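PDB 3FAW: reticulocyte binding protein from Streptococcus agalactiae COH1, which probably hydrolyses alpha-1,6 linkages in pullulan and related branched glucans as a cell-wall-anchored, secreted streptococcal pullulanase. Local coordinates for residues S720-V725 with I748-V753; A148-P153 with I216-A221. One frame throughout, in Å; residues are numbered along the deposited sequence.

Contact 1 (S720-V725 with I748-V753); sequences SLITEV and IYAVFV
Ile722 meets Ala750 and Phe752 through a single methyl group, and the contact is wholly apolar. CD1 of Ile722 lies 4.2 Å both from CB of Ala750 and from CZ of Phe752, so the end of one isoleucine rests against two residues spaced two apart on the same side of strand 748-754. The isoleucine and phenylalanine side chains cross at about a right angle, and the methyl approaches the ring obliquely. CG1 of Ile722 stands anti to its carbonyl carbon and the chain then runs on extended (chi2 171°), carrying CD1 across the gap. The phenylalanine bends its ring toward the same place, although its CB sets off along the flank of the contact. Residue size suits the meeting. The small CB of alanine lets the isoleucine methyl come to lie against the strand, and the long isoleucine bridges the 8.7 Å between CA of Ile722 and CA of Ala750, with the broad ring of Phe752 coming in from two residues further on.

The backbone plays a different part. Just past Ile722 the chain bends in an inverse gamma turn centred on Thr723, closed by a weak hydrogen bond from Glu724 N to Ile722 O (3.0 Å). Thr723 suits this bend because its hydroxyl OG1 makes a hydrogen bond with Ala738 N, tying the turn to the next strand.

That next strand, 736-742, explains the spacing: in the five-stranded antiparallel sheet of the SpuA C-terminal region it lies between 720-721 and 748-754, and Ile722, following strand 720-721, reaches over it. Leu764 and Leu771 extend the apolar surroundings of Ile722 and Ala750. The alternate residues Val751 and Val753 instead pack against helix 590-609, while strand 807-813 flanks 748-754 on its other edge.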
loop_
_atom_site.group_PDB
_atom_site.type_symbol
_atom_site.label_atom_id
_atom_site.label_comp_id
_atom_site.label_asym_id
_atom_site.label_seq_id
_atom_site.Cartn_x
_atom_site.Cartn_y
_atom_site.Cartn_z
ATOM N N SER A 720 -20.969 -19.232 -16.474
ATOM C CA SER A 720 -22.032 -20.055 -15.890
ATOM C C SER A 720 -21.494 -21.157 -14.973
ATOM O O SER A 720 -20.341 -21.577 -15.086
ATOM C CB SER A 720 -22.904 -20.655 -17.000
ATOM O OG SER A 720 -22.125 -21.333 -17.972
ATOM N N LEU A 721 -22.351 -21.611 -14.061
ATOM C CA LEU A 721 -21.979 -22.599 -13.049
ATOM C C LEU A 721 -22.359 -24.005 -13.505
ATOM O O LEU A 721 -23.544 -24.326 -13.624
ATOM C CB LEU A 721 -22.671 -22.271 -11.723
ATOM C CG LEU A 721 -22.350 -23.166 -10.523
ATOM C CD1 LEU A 721 -20.868 -23.086 -10.158
ATOM C CD2 LEU A 721 -23.218 -22.784 -9.339
ATOM N N ILE A 722 -21.355 -24.841 -13.758
ATOM C CA ILE A 722 -21.595 -26.221 -14.182
ATOM C C ILE A 722 -22.091 -27.060 -12.998
ATOM O O ILE A 722 -23.099 -27.760 -13.098
ATOM C CB ILE A 722 -20.325 -26.865 -14.778
ATOM C CG1 ILE A 722 -19.894 -26.125 -16.047
ATOM C CG2 ILE A 722 -20.576 -28.342 -15.081
ATOM C CD1 ILE A 722 -18.539 -26.553 -16.579
ATOM N N THR A 723 -21.382 -26.972 -11.878
ATOM C CA THR A 723 -21.768 -27.674 -10.661
ATOM C C THR A 723 -22.826 -26.901 -9.871
ATOM O O THR A 723 -22.533 -26.329 -8.818
ATOM C CB THR A 723 -20.550 -27.924 -9.751
ATOM O OG1 THR A 723 -19.927 -26.672 -9.439
ATOM C CG2 THR A 723 -19.541 -28.837 -10.438
ATOM N N GLU A 724 -24.057 -26.891 -10.374
ATOM C CA GLU A 724 -25.182 -26.340 -9.615
ATOM C C GLU A 724 -25.578 -27.324 -8.524
ATOM O O GLU A 724 -25.346 -28.526 -8.655
ATOM C CB GLU A 724 -26.379 -26.056 -10.522
ATOM C CG GLU A 724 -26.121 -24.969 -11.549
ATOM C CD GLU A 724 -27.381 -24.508 -12.250
ATOM O OE1 GLU A 724 -28.276 -25.346 -12.490
ATOM O OE2 GLU A 724 -27.476 -23.303 -12.567
ATOM N N VAL A 725 -26.175 -26.813 -7.451
ATOM C CA VAL A 725 -26.580 -27.655 -6.325
ATOM C C VAL A 725 -27.578 -28.699 -6.804
ATOM O O VAL A 725 -28.589 -28.354 -7.411
ATOM C CB VAL A 725 -27.205 -26.829 -5.178
ATOM C CG1 VAL A 725 -27.593 -27.736 -4.013
ATOM C CG2 VAL A 725 -26.238 -25.758 -4.707
ATOM N N ILE A 748 -14.701 -21.593 -26.125
ATOM C CA ILE A 748 -15.242 -21.939 -24.806
ATOM C C ILE A 748 -14.158 -22.542 -23.901
ATOM O O ILE A 748 -13.395 -23.404 -24.336
ATOM C CB ILE A 748 -16.408 -22.965 -24.933
ATOM C CG1 ILE A 748 -17.605 -22.336 -25.657
ATOM C CG2 ILE A 748 -16.844 -23.477 -23.558
ATOM C CD1 ILE A 748 -18.631 -23.356 -26.151
ATOM N N TYR A 749 -14.111 -22.093 -22.645
ATOM C CA TYR A 749 -13.180 -22.624 -21.640
ATOM C C TYR A 749 -13.932 -23.081 -20.388
ATOM O O TYR A 749 -14.718 -22.318 -19.827
ATOM C CB TYR A 749 -12.147 -21.562 -21.245
ATOM C CG TYR A 749 -11.190 -21.181 -22.354
ATOM C CD1 TYR A 749 -9.921 -21.746 -22.430
ATOM C CD2 TYR A 749 -11.554 -20.254 -23.325
ATOM C CE1 TYR A 749 -9.038 -21.399 -23.454
ATOM C CE2 TYR A 749 -10.680 -19.902 -24.352
ATOM C CZ TYR A 749 -9.424 -20.476 -24.410
ATOM O OH TYR A 749 -8.558 -20.129 -25.425
ATOM N N ALA A 750 -13.686 -24.317 -19.952
ATOM C CA ALA A 750 -14.311 -24.858 -18.737
ATOM C C ALA A 750 -13.254 -25.226 -17.701
ATOM O O ALA A 750 -12.319 -25.964 -18.008
ATOM C CB ALA A 750 -15.160 -26.076 -19.070
ATOM N N VAL A 751 -13.422 -24.715 -16.480
ATOM C CA VAL A 751 -12.487 -24.953 -15.375
ATOM C C VAL A 751 -13.123 -25.860 -14.319
ATOM O O VAL A 751 -14.220 -25.579 -13.836
ATOM C CB VAL A 751 -12.082 -23.626 -14.681
ATOM C CG1 VAL A 751 -10.988 -23.879 -13.634
ATOM C CG2 VAL A 751 -11.623 -22.593 -15.706
ATOM N N PHE A 752 -12.422 -26.938 -13.968
ATOM C CA PHE A 752 -12.870 -27.889 -12.950
ATOM C C PHE A 752 -11.859 -27.932 -11.809
ATOM O O PHE A 752 -10.671 -28.132 -12.052
ATOM C CB PHE A 752 -12.994 -29.294 -13.545
ATOM C CG PHE A 752 -13.932 -29.385 -14.721
ATOM C CD1 PHE A 752 -15.251 -29.778 -14.545
ATOM C CD2 PHE A 752 -13.488 -29.101 -16.006
ATOM C CE1 PHE A 752 -16.113 -29.871 -15.624
ATOM C CE2 PHE A 752 -14.342 -29.189 -17.087
ATOM C CZ PHE A 752 -15.658 -29.577 -16.896
ATOM N N VAL A 753 -12.328 -27.744 -10.575
ATOM C CA VAL A 753 -11.465 -27.832 -9.386
ATOM C C VAL A 753 -12.046 -28.812 -8.369
ATOM O O VAL A 753 -13.020 -28.492 -7.680
ATOM C CB VAL A 753 -11.291 -26.453 -8.701
ATOM C CG1 VAL A 753 -10.516 -26.592 -7.394
ATOM C CG2 VAL A 753 -10.589 -25.470 -9.637
#

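Contact 2 (A148-P153 with I216-A221)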
loop_
_atom_site.group_PDB
_atom_site.type_symbol
_atom_site.label_atom_id
_atom_site.label_comp_id
_atom_site.label_asym_id
_atom_site.label_seq_id
_atom_site.Cartn_x
_atom_site.Cartn_y
_atom_site.Cartn_z
ATOM N N ALA A 148 13.777 28.061 -2.865
ATOM C CA ALA A 148 13.164 27.246 -1.814
ATOM C C ALA A 148 11.839 27.839 -1.329
ATOM O O ALA A 148 11.682 29.056 -1.256
ATOM C CB ALA A 148 14.126 27.096 -0.647
ATOM N N SER A 149 10.899 26.959 -0.992
ATOM C CA SER A 149 9.582 27.350 -0.485
ATOM C C SER A 149 9.110 26.357 0.574
ATOM O O SER A 149 9.210 25.146 0.372
ATOM C CB SER A 149 8.561 27.411 -1.623
ATOM O OG SER A 149 8.660 28.632 -2.338
ATOM N N LEU A 150 8.606 26.881 1.691
ATOM C CA LEU A 150 8.038 26.071 2.779
ATOM C C LEU A 150 6.745 26.716 3.289
ATOM O O LEU A 150 6.741 27.894 3.657
ATOM C CB LEU A 150 9.027 25.950 3.943
ATOM C CG LEU A 150 8.551 25.092 5.126
ATOM C CD1 LEU A 150 8.662 23.605 4.788
ATOM C CD2 LEU A 150 9.319 25.418 6.397
ATOM N N TRP A 151 5.662 25.944 3.320
ATOM C CA TRP A 151 4.370 26.430 3.817
ATOM C C TRP A 151 4.299 26.269 5.339
ATOM O O TRP A 151 4.460 25.164 5.856
ATOM C CB TRP A 151 3.224 25.669 3.135
ATOM C CG TRP A 151 1.851 26.134 3.516
ATOM C CD1 TRP A 151 1.145 27.159 2.954
ATOM C CD2 TRP A 151 1.009 25.578 4.533
ATOM N NE1 TRP A 151 -0.082 27.278 3.565
ATOM C CE2 TRP A 151 -0.189 26.321 4.539
ATOM C CE3 TRP A 151 1.157 24.527 5.447
ATOM C CZ2 TRP A 151 -1.240 26.046 5.423
ATOM C CZ3 TRP A 151 0.114 24.251 6.323
ATOM C CH2 TRP A 151 -1.070 25.009 6.305
ATOM N N SER A 152 4.069 27.371 6.051
ATOM C CA SER A 152 4.007 27.351 7.523
ATOM C C SER A 152 3.426 28.664 8.074
ATOM O O SER A 152 4.156 29.497 8.606
ATOM C CB SER A 152 5.401 27.092 8.115
ATOM O OG SER A 152 5.341 26.910 9.518
ATOM N N PRO A 153 2.097 28.838 7.969
ATOM C CA PRO A 153 1.495 30.152 8.183
ATOM C C PRO A 153 1.552 30.698 9.618
ATOM O O PRO A 153 1.454 31.910 9.786
ATOM C CB PRO A 153 0.043 29.949 7.729
ATOM C CG PRO A 153 -0.213 28.505 7.906
ATOM C CD PRO A 153 1.086 27.809 7.663
ATOM N N ILE A 216 12.870 20.925 11.327
ATOM C CA ILE A 216 11.929 20.074 10.579
ATOM C C ILE A 216 12.460 19.609 9.216
ATOM O O ILE A 216 13.421 20.163 8.678
ATOM C CB ILE A 216 10.524 20.758 10.415
ATOM C CG1 ILE A 216 10.568 21.963 9.469
ATOM C CG2 ILE A 216 9.977 21.188 11.780
ATOM C CD1 ILE A 216 10.418 21.626 8.004
ATOM N N LEU A 217 11.812 18.578 8.676
ATOM C CA LEU A 217 12.174 17.995 7.383
ATOM C C LEU A 217 11.217 18.508 6.320
ATOM O O LEU A 217 10.006 18.353 6.451
ATOM C CB LEU A 217 12.111 16.461 7.447
ATOM C CG LEU A 217 12.183 15.692 6.120
ATOM C CD1 LEU A 217 13.420 16.094 5.325
ATOM C CD2 LEU A 217 12.164 14.175 6.353
ATOM N N ASP A 218 11.768 19.124 5.275
ATOM C CA ASP A 218 10.981 19.587 4.132
ATOM C C ASP A 218 10.108 18.438 3.607
ATOM O O ASP A 218 10.634 17.436 3.119
ATOM C CB ASP A 218 11.923 20.097 3.034
ATOM C CG ASP A 218 11.195 20.787 1.893
ATOM O OD1 ASP A 218 9.944 20.822 1.884
ATOM O OD2 ASP A 218 11.886 21.304 0.989
ATOM N N PRO A 219 8.769 18.566 3.723
ATOM C CA PRO A 219 7.911 17.486 3.226
ATOM C C PRO A 219 7.988 17.256 1.712
ATOM O O PRO A 219 7.689 16.160 1.259
ATOM C CB PRO A 219 6.494 17.911 3.654
ATOM C CG PRO A 219 6.576 19.329 4.004
ATOM C CD PRO A 219 7.996 19.664 4.330
ATOM N N TYR A 220 8.398 18.277 0.957
ATOM C CA TYR A 220 8.554 18.188 -0.498
ATOM C C TYR A 220 9.991 17.883 -0.931
ATOM O O TYR A 220 10.337 18.064 -2.096
ATOM C CB TYR A 220 8.067 19.488 -1.156
ATOM C CG TYR A 220 6.570 19.542 -1.303
ATOM C CD1 TYR A 220 5.756 19.701 -0.185
ATOM C CD2 TYR A 220 5.962 19.413 -2.548
ATOM C CE1 TYR A 220 4.383 19.738 -0.301
ATOM C CE2 TYR A 220 4.580 19.450 -2.675
ATOM C CZ TYR A 220 3.798 19.614 -1.543
ATOM O OH TYR A 220 2.431 19.658 -1.631
ATOM N N ALA A 221 10.814 17.412 0.003
ATOM C CA ALA A 221 12.188 16.995 -0.286
ATOM C C ALA A 221 12.237 15.856 -1.313
ATOM O O ALA A 221 11.543 14.847 -1.162
ATOM C CB ALA A 221 12.894 16.567 1.010
HETATM O O HOH W 1 8.043 22.622 1.113
HETATM O O HOH W 2 11.917 23.935 0.631
#
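Leu150 and Ile216 reach toward each other tip to tip, their CD1 methyls 4.2 Å apart, while Pro219 lies across the leucine at about a right angle. The same leucine methyl, CD1, meets CD of the proline ring at 4.0 Å. The CB of Leu150 sets off along the contact, and with CG anti to the backbone N (chi1 -179°) the side chain turns CD1 across it. A branched leucine can thus touch a strand-end isoleucine and a compact proline ring together.

Beside this apolar meeting, two waters link the carboxylate of Asp218 to the strand. Each donates to Ser149 O; one also donates to Asp218 OD1 and the other to OD2, both at 2.7 Å. OD2 has a further hydrogen bond with Tyr203 OH. OD1 accepts from Tyr220 N (3.1 Å, 60° out of the carboxylate plane), making an Asx turn within a type I turn in which Pro219, with its fixed phi, fits the second position.

All this lies in the carbohydrate-binding module 48 region, on its antiparallel sheet. Tyr205 of strand 202-209 touches both Leu150 and Ile216, while strand 184-189 pairs with 146-151. Trp151 touches Met433 and Tyr220 touches Arg436, both on helix 432-449.

In the fold
The two contacts lie on opposite sides of the chain's centre, 58 Å apart between their centres and about 46 Å at their nearest atoms, so they do not touch. Contact 2 falls in the carbohydrate-binding module 48 region and contact 1 in the SpuA C-terminal region. Between them in sequence lies the eight-stranded parallel TIM barrel, the catalytic fold of the alpha-amylase family. Each contact region touches a helix of this part of the chain: 432-449 at contact 2, 590-609 at contact 1. Tyr202, the residue before Tyr203, which bonds Asp218 of contact 2, belongs to a calcium site with Lys165 and Lys363.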